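Local coordinates for IPT/TIG domain-containing protein BACOVA_02650 (Bacteroides ovatus, PDB 5E7G) that binds xyloglucan at the bacterial cell surface, probably holding the polysaccharide before it is transported into the periplasm for degradation, at residues A[68-73]-A[96-101]; A[127-132]-A[182-187]. All coordinates share one frame; numbering follows the deposited sequence.

Contact 1. Residues A[68-73]-A[96-101]; sequences NELELT and MHVLSP. With SO4 (sulfate ion), chain F.
The imidazole of His97 meets Thr73 obliquely, OG1 standing 4.3 Å from NE2, while the ring of Tyr184 stacks on it. A second flat group, the amide of Asn68, turns to a sulfate ion, probably from the crystallisation liquor: Asn68 ND2 and Asn68 N both donate to O4, each at 3.1 Å, the backbone N-H almost straight (174°), and Glu69 N donates to O1. Between these polar ends the contact is aliphatic. Leu72, with CG anti to its carbonyl carbon (chi1 -53°), sends its two methyls to different targets. CD2 comes within 3.4 Å of Val98 CG1, the two side chains crossing at about a right angle, and CD1 lies 3.4 Å from Leu99 O and beside Ser100 CA. Leu70 adds CD2 against the other methyl, Val98 CG2, 4.0 Å away. The segments belong to the first immunoglobulin-like IPT/TIG unit: 68-73 is part of the loop joining strands 61-65 and 82-86, while segment 96-101 carries the short strand 97-98, parallel to 23-24, before the chain goes on to strand 104-109. Replacing Leu72 by an alanine would probably open a gap beside Val98 CG1 and take away the methyl that lies against Leu99 O and Ser100 CA. No hydrogen bond joins the segments directly; a water accepts from Thr73 N and donates to Val98 O (2.8 Å).

Contact 2. Residues A[127-132]-A[182-187]; sequences FYEVQA and ECYTSS
Gln131 and Ala132 both direct their backbone N-H groups at Glu182 O, the signature of a classic beta bulge, where strand 130-136 runs antiparallel to strand 178-183 in the second IPT/TIG unit. The grip on that carbonyl is uneven: Gln131 N lies 2.7 Å from Glu182 O, nearly in line with the C=O bond, while Ala132 N is 3.3 Å from the same oxygen and comes in at a slant. Glu182 N returns a bond to Ala132 O at 2.8 Å. Beside this close part the buried thiol of Cys183 rests its SG 4.0 Å from Val130 CG2. Toward Tyr184 the pairing slackens. Tyr184 N reaches Glu129 O only through a weak, bent hydrogen bond (138°), and Gln131, extended beyond CG, lays NE2 3.4 Å from Tyr184 CA with its amide plane steeply turned (76°) to the phenol ring. Water takes over next to it, one molecule accepting from Thr185 N at 2.7 Å and lying close to Glu129 OE2. The carboxylate of Glu182 points to a salt bridge with Arg146. Main-chain bonds therefore set the register, leaving the charged ends to other partners and to solvent.

Contact 1 closes before contact 2 opens along the chain, yet their centres are only 14 Å apart and they touch, so that together they join two successive IPT/TIG units. Ser100 O of contact 1 probably accepts a hydrogen bond from Thr185 OG1 of contact 2 (2.8 Å), and His97 NE2 lies 3.0 Å from Glu129 OE1, at best a weak bond, a neighbour that would probably favour a positive imidazole. Leu99 CD2 packs 3.7 Å from Tyr184 CE1. Both contacts belong to the N-terminal part of the molecule, whereas the glycan, held by Trp297, Trp331, Tyr433 and others, sits in the C-terminal xyloglucan-binding domain; neither contact lines that pocket.

Contact 1. Residues A[68-73]-A[96-101]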
loop_
_atom_site.group_PDB
_atom_site.type_symbol
_atom_site.label_atom_id
_atom_site.label_comp_id
_atom_site.label_asym_id
_atom_site.label_seq_id
_atom_site.Cartn_x
_atom_site.Cartn_y
_atom_site.Cartn_z
ATOM N N ASN A 68 31.633 -25.477 8.483
ATOM C CA ASN A 68 30.502 -24.591 8.229
ATOM C C ASN A 68 30.904 -23.360 7.443
ATOM O O ASN A 68 30.205 -22.948 6.519
ATOM C CB ASN A 68 29.853 -24.160 9.546
ATOM C CG ASN A 68 28.933 -25.213 10.104
ATOM O OD1 ASN A 68 27.801 -25.360 9.648
ATOM N ND2 ASN A 68 29.414 -25.961 11.089
ATOM N N GLU A 69 32.038 -22.780 7.816
ATOM C CA GLU A 69 32.493 -21.532 7.219
ATOM C C GLU A 69 33.342 -21.758 5.967
ATOM O O GLU A 69 34.018 -20.842 5.499
ATOM C CB GLU A 69 33.285 -20.720 8.247
ATOM C CG GLU A 69 32.553 -20.514 9.568
ATOM C CD GLU A 69 31.189 -19.862 9.389
ATOM O OE1 GLU A 69 31.034 -19.043 8.454
ATOM O OE2 GLU A 69 30.268 -20.175 10.178
ATOM N N LEU A 70 33.295 -22.970 5.423
ATOM C CA LEU A 70 34.017 -23.284 4.191
ATOM C C LEU A 70 33.548 -22.407 3.032
ATOM O O LEU A 70 32.354 -22.330 2.745
ATOM C CB LEU A 70 33.831 -24.761 3.826
ATOM C CG LEU A 70 34.664 -25.283 2.652
ATOM C CD1 LEU A 70 36.078 -25.595 3.116
ATOM C CD2 LEU A 70 34.020 -26.509 2.018
ATOM N N GLU A 71 34.485 -21.742 2.363
ATOM C CA GLU A 71 34.141 -20.965 1.180
ATOM C C GLU A 71 33.708 -21.923 0.067
ATOM O O GLU A 71 34.416 -22.874 -0.256
ATOM C CB GLU A 71 35.315 -20.097 0.735
ATOM C CG GLU A 71 34.967 -19.139 -0.409
ATOM C CD GLU A 71 36.174 -18.419 -0.990
ATOM O OE1 GLU A 71 37.308 -18.636 -0.506
ATOM O OE2 GLU A 71 35.979 -17.634 -1.941
ATOM N N LEU A 72 32.538 -21.675 -0.509
ATOM C CA LEU A 72 31.933 -22.618 -1.443
ATOM C C LEU A 72 32.224 -22.260 -2.896
ATOM O O LEU A 72 32.571 -21.122 -3.212
ATOM C CB LEU A 72 30.420 -22.683 -1.210
ATOM C CG LEU A 72 29.998 -22.961 0.242
ATOM C CD1 LEU A 72 28.483 -23.128 0.337
ATOM C CD2 LEU A 72 30.705 -24.183 0.812
ATOM N N THR A 73 32.096 -23.254 -3.770
ATOM C CA THR A 73 32.351 -23.068 -5.191
ATOM C C THR A 73 31.304 -22.157 -5.808
ATOM O O THR A 73 31.544 -21.548 -6.848
ATOM C CB THR A 73 32.352 -24.404 -5.946
ATOM O OG1 THR A 73 31.127 -25.101 -5.680
ATOM C CG2 THR A 73 33.536 -25.259 -5.509
ATOM N N MET A 96 33.302 -33.723 -5.100
ATOM C CA MET A 96 32.129 -33.636 -4.239
ATOM C C MET A 96 31.651 -32.188 -4.206
ATOM O O MET A 96 32.455 -31.260 -4.318
ATOM C CB MET A 96 32.433 -34.143 -2.825
ATOM C CG MET A 96 33.209 -33.166 -1.960
ATOM S SD MET A 96 33.484 -33.730 -0.268
ATOM C CE MET A 96 31.811 -33.990 0.295
ATOM N N HIS A 97 30.346 -32.002 -4.044
ATOM C CA HIS A 97 29.735 -30.684 -4.156
ATOM C C HIS A 97 29.168 -30.211 -2.827
ATOM O O HIS A 97 28.155 -30.730 -2.359
ATOM C CB HIS A 97 28.632 -30.710 -5.211
ATOM C CG HIS A 97 28.109 -29.357 -5.565
ATOM N ND1 HIS A 97 27.289 -28.633 -4.729
ATOM C CD2 HIS A 97 28.296 -28.590 -6.664
ATOM C CE1 HIS A 97 26.988 -27.482 -5.299
ATOM N NE2 HIS A 97 27.586 -27.431 -6.474
ATOM N N VAL A 98 29.824 -29.225 -2.222
ATOM C CA VAL A 98 29.314 -28.618 -1.002
ATOM C C VAL A 98 28.246 -27.587 -1.389
ATOM O O VAL A 98 28.527 -26.620 -2.108
ATOM C CB VAL A 98 30.429 -27.956 -0.174
ATOM C CG1 VAL A 98 29.881 -27.471 1.158
ATOM C CG2 VAL A 98 31.574 -28.927 0.059
ATOM N N LEU A 99 27.027 -27.806 -0.907
ATOM C CA LEU A 99 25.852 -27.053 -1.348
ATOM C C LEU A 99 25.806 -25.623 -0.837
ATOM O O LEU A 99 25.993 -25.370 0.354
ATOM C CB LEU A 99 24.576 -27.767 -0.901
ATOM C CG LEU A 99 24.334 -29.156 -1.486
ATOM C CD1 LEU A 99 23.211 -29.839 -0.740
ATOM C CD2 LEU A 99 24.017 -29.059 -2.964
ATOM N N SER A 100 25.536 -24.693 -1.747
ATOM C CA SER A 100 25.296 -23.308 -1.370
ATOM C C SER A 100 23.882 -23.156 -0.811
ATOM O O SER A 100 23.023 -24.006 -1.047
ATOM C CB SER A 100 25.493 -22.386 -2.570
ATOM O OG SER A 100 26.853 -22.345 -2.945
ATOM N N PRO A 101 23.633 -22.069 -0.065
ATOM C CA PRO A 101 22.281 -21.821 0.450
ATOM C C PRO A 101 21.256 -21.634 -0.675
ATOM O O PRO A 101 21.605 -21.177 -1.769
ATOM C CB PRO A 101 22.437 -20.528 1.265
ATOM C CG PRO A 101 23.913 -20.350 1.468
ATOM C CD PRO A 101 24.572 -20.991 0.295
HETATM S S SO4 F . 33.493 -24.749 11.455
HETATM O O1 SO4 F . 33.534 -24.050 10.169
HETATM O O2 SO4 F . 34.767 -25.426 11.665
HETATM O O3 SO4 F . 33.278 -23.764 12.513
HETATM O O4 SO4 F . 32.436 -25.764 11.498
HETATM O O HOH W 1 31.103 -26.006 -2.919
#

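Contact 2. Residues A[127-132]-A[182-187]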
loop_
_atom_site.group_PDB
_atom_site.type_symbol
_atom_site.label_atom_id
_atom_site.label_comp_id
_atom_site.label_asym_id
_atom_site.label_seq_id
_atom_site.Cartn_x
_atom_site.Cartn_y
_atom_site.Cartn_z
ATOM N N PHE A 127 21.828 -16.077 -5.162
ATOM C CA PHE A 127 21.715 -16.429 -6.573
ATOM C C PHE A 127 22.997 -17.101 -7.058
ATOM O O PHE A 127 23.563 -16.721 -8.081
ATOM C CB PHE A 127 21.405 -15.190 -7.423
ATOM C CG PHE A 127 20.042 -14.609 -7.181
ATOM C CD1 PHE A 127 18.957 -15.426 -6.911
ATOM C CD2 PHE A 127 19.847 -13.242 -7.224
ATOM C CE1 PHE A 127 17.710 -14.890 -6.693
ATOM C CE2 PHE A 127 18.598 -12.703 -7.003
ATOM C CZ PHE A 127 17.532 -13.527 -6.740
ATOM N N TYR A 128 23.441 -18.105 -6.312
ATOM C CA TYR A 128 24.617 -18.879 -6.672
ATOM C C TYR A 128 24.246 -19.932 -7.701
ATOM O O TYR A 128 23.169 -20.524 -7.623
ATOM C CB TYR A 128 25.218 -19.567 -5.436
ATOM C CG TYR A 128 25.522 -18.642 -4.275
ATOM C CD1 TYR A 128 26.517 -17.679 -4.372
ATOM C CD2 TYR A 128 24.832 -18.751 -3.072
ATOM C CE1 TYR A 128 26.807 -16.839 -3.316
ATOM C CE2 TYR A 128 25.120 -17.913 -2.002
ATOM C CZ TYR A 128 26.109 -16.961 -2.136
ATOM O OH TYR A 128 26.403 -16.122 -1.088
ATOM N N GLU A 129 25.134 -20.166 -8.660
ATOM C CA GLU A 129 25.010 -21.329 -9.532
ATOM C C GLU A 129 23.702 -21.319 -10.328
ATOM O O GLU A 129 23.080 -22.362 -10.538
ATOM C CB GLU A 129 25.115 -22.613 -8.694
ATOM C CG GLU A 129 26.378 -22.665 -7.823
ATOM C CD GLU A 129 26.340 -23.752 -6.761
ATOM O OE1 GLU A 129 27.377 -24.417 -6.553
ATOM O OE2 GLU A 129 25.284 -23.929 -6.122
ATOM N N VAL A 130 23.287 -20.132 -10.758
ATOM C CA VAL A 130 22.108 -19.987 -11.607
ATOM C C VAL A 130 22.269 -20.816 -12.879
ATOM O O VAL A 130 23.191 -20.596 -13.663
ATOM C CB VAL A 130 21.863 -18.503 -11.980
ATOM C CG1 VAL A 130 20.694 -18.361 -12.957
ATOM C CG2 VAL A 130 21.608 -17.683 -10.725
ATOM N N GLN A 131 21.370 -21.773 -13.072
ATOM C CA GLN A 131 21.392 -22.622 -14.257
ATOM C C GLN A 131 20.500 -22.050 -15.361
ATOM O O GLN A 131 20.935 -21.894 -16.505
ATOM C CB GLN A 131 20.947 -24.040 -13.892
ATOM C CG GLN A 131 21.883 -24.737 -12.912
ATOM C CD GLN A 131 21.320 -26.041 -12.390
ATOM O OE1 GLN A 131 20.130 -26.325 -12.545
ATOM N NE2 GLN A 131 22.173 -26.843 -11.762
ATOM N N ALA A 132 19.258 -21.732 -15.008
ATOM C CA ALA A 132 18.291 -21.204 -15.964
ATOM C C ALA A 132 17.370 -20.170 -15.319
ATOM O O ALA A 132 17.225 -20.121 -14.095
ATOM C CB ALA A 132 17.472 -22.339 -16.556
ATOM N N GLU A 182 16.341 -20.728 -11.467
ATOM C CA GLU A 182 16.712 -22.122 -11.279
ATOM C C GLU A 182 18.190 -22.240 -10.911
ATOM O O GLU A 182 19.064 -21.931 -11.725
ATOM C CB GLU A 182 16.407 -22.909 -12.554
ATOM C CG GLU A 182 16.181 -24.387 -12.356
ATOM C CD GLU A 182 15.494 -25.017 -13.551
ATOM O OE1 GLU A 182 14.404 -25.603 -13.371
ATOM O OE2 GLU A 182 16.036 -24.915 -14.671
ATOM N N CYS A 183 18.459 -22.672 -9.682
ATOM C CA CYS A 183 19.829 -22.847 -9.201
ATOM C C CYS A 183 20.125 -24.318 -8.942
ATOM O O CYS A 183 19.217 -25.150 -8.936
ATOM C CB CYS A 183 20.065 -22.029 -7.930
ATOM S SG CYS A 183 19.979 -20.244 -8.170
ATOM N N TYR A 184 21.402 -24.628 -8.737
ATOM C CA TYR A 184 21.842 -25.990 -8.444
ATOM C C TYR A 184 21.154 -26.530 -7.194
ATOM O O TYR A 184 20.637 -27.647 -7.196
ATOM C CB TYR A 184 23.364 -26.020 -8.268
ATOM C CG TYR A 184 23.964 -27.396 -8.067
ATOM C CD1 TYR A 184 23.889 -28.039 -6.837
ATOM C CD2 TYR A 184 24.632 -28.039 -9.102
ATOM C CE1 TYR A 184 24.443 -29.291 -6.646
ATOM C CE2 TYR A 184 25.194 -29.290 -8.921
ATOM C CZ TYR A 184 25.094 -29.912 -7.689
ATOM O OH TYR A 184 25.650 -31.158 -7.501
ATOM N N THR A 185 21.153 -25.732 -6.131
ATOM C CA THR A 185 20.601 -26.155 -4.845
ATOM C C THR A 185 19.091 -26.341 -4.923
ATOM O O THR A 185 18.555 -27.316 -4.403
ATOM C CB THR A 185 20.931 -25.133 -3.730
ATOM O OG1 THR A 185 22.350 -25.051 -3.558
ATOM C CG2 THR A 185 20.299 -25.536 -2.398
ATOM N N SER A 186 18.419 -25.395 -5.574
ATOM C CA SER A 186 16.964 -25.406 -5.703
ATOM C C SER A 186 16.525 -24.247 -6.606
ATOM O O SER A 186 17.354 -23.598 -7.241
ATOM C CB SER A 186 16.288 -25.299 -4.332
ATOM O OG SER A 186 16.641 -24.087 -3.689
ATOM N N SER A 187 15.223 -23.987 -6.652
ATOM C CA SER A 187 14.676 -22.922 -7.484
ATOM C C SER A 187 13.889 -21.922 -6.653
ATOM O O SER A 187 13.287 -22.283 -5.643
ATOM C CB SER A 187 13.786 -23.514 -8.567
ATOM O OG SER A 187 14.494 -24.500 -9.292
HETATM O O HOH W 2 22.637 -23.519 -5.922
HETATM O O HOH W 3 24.739 -25.511 -4.298
#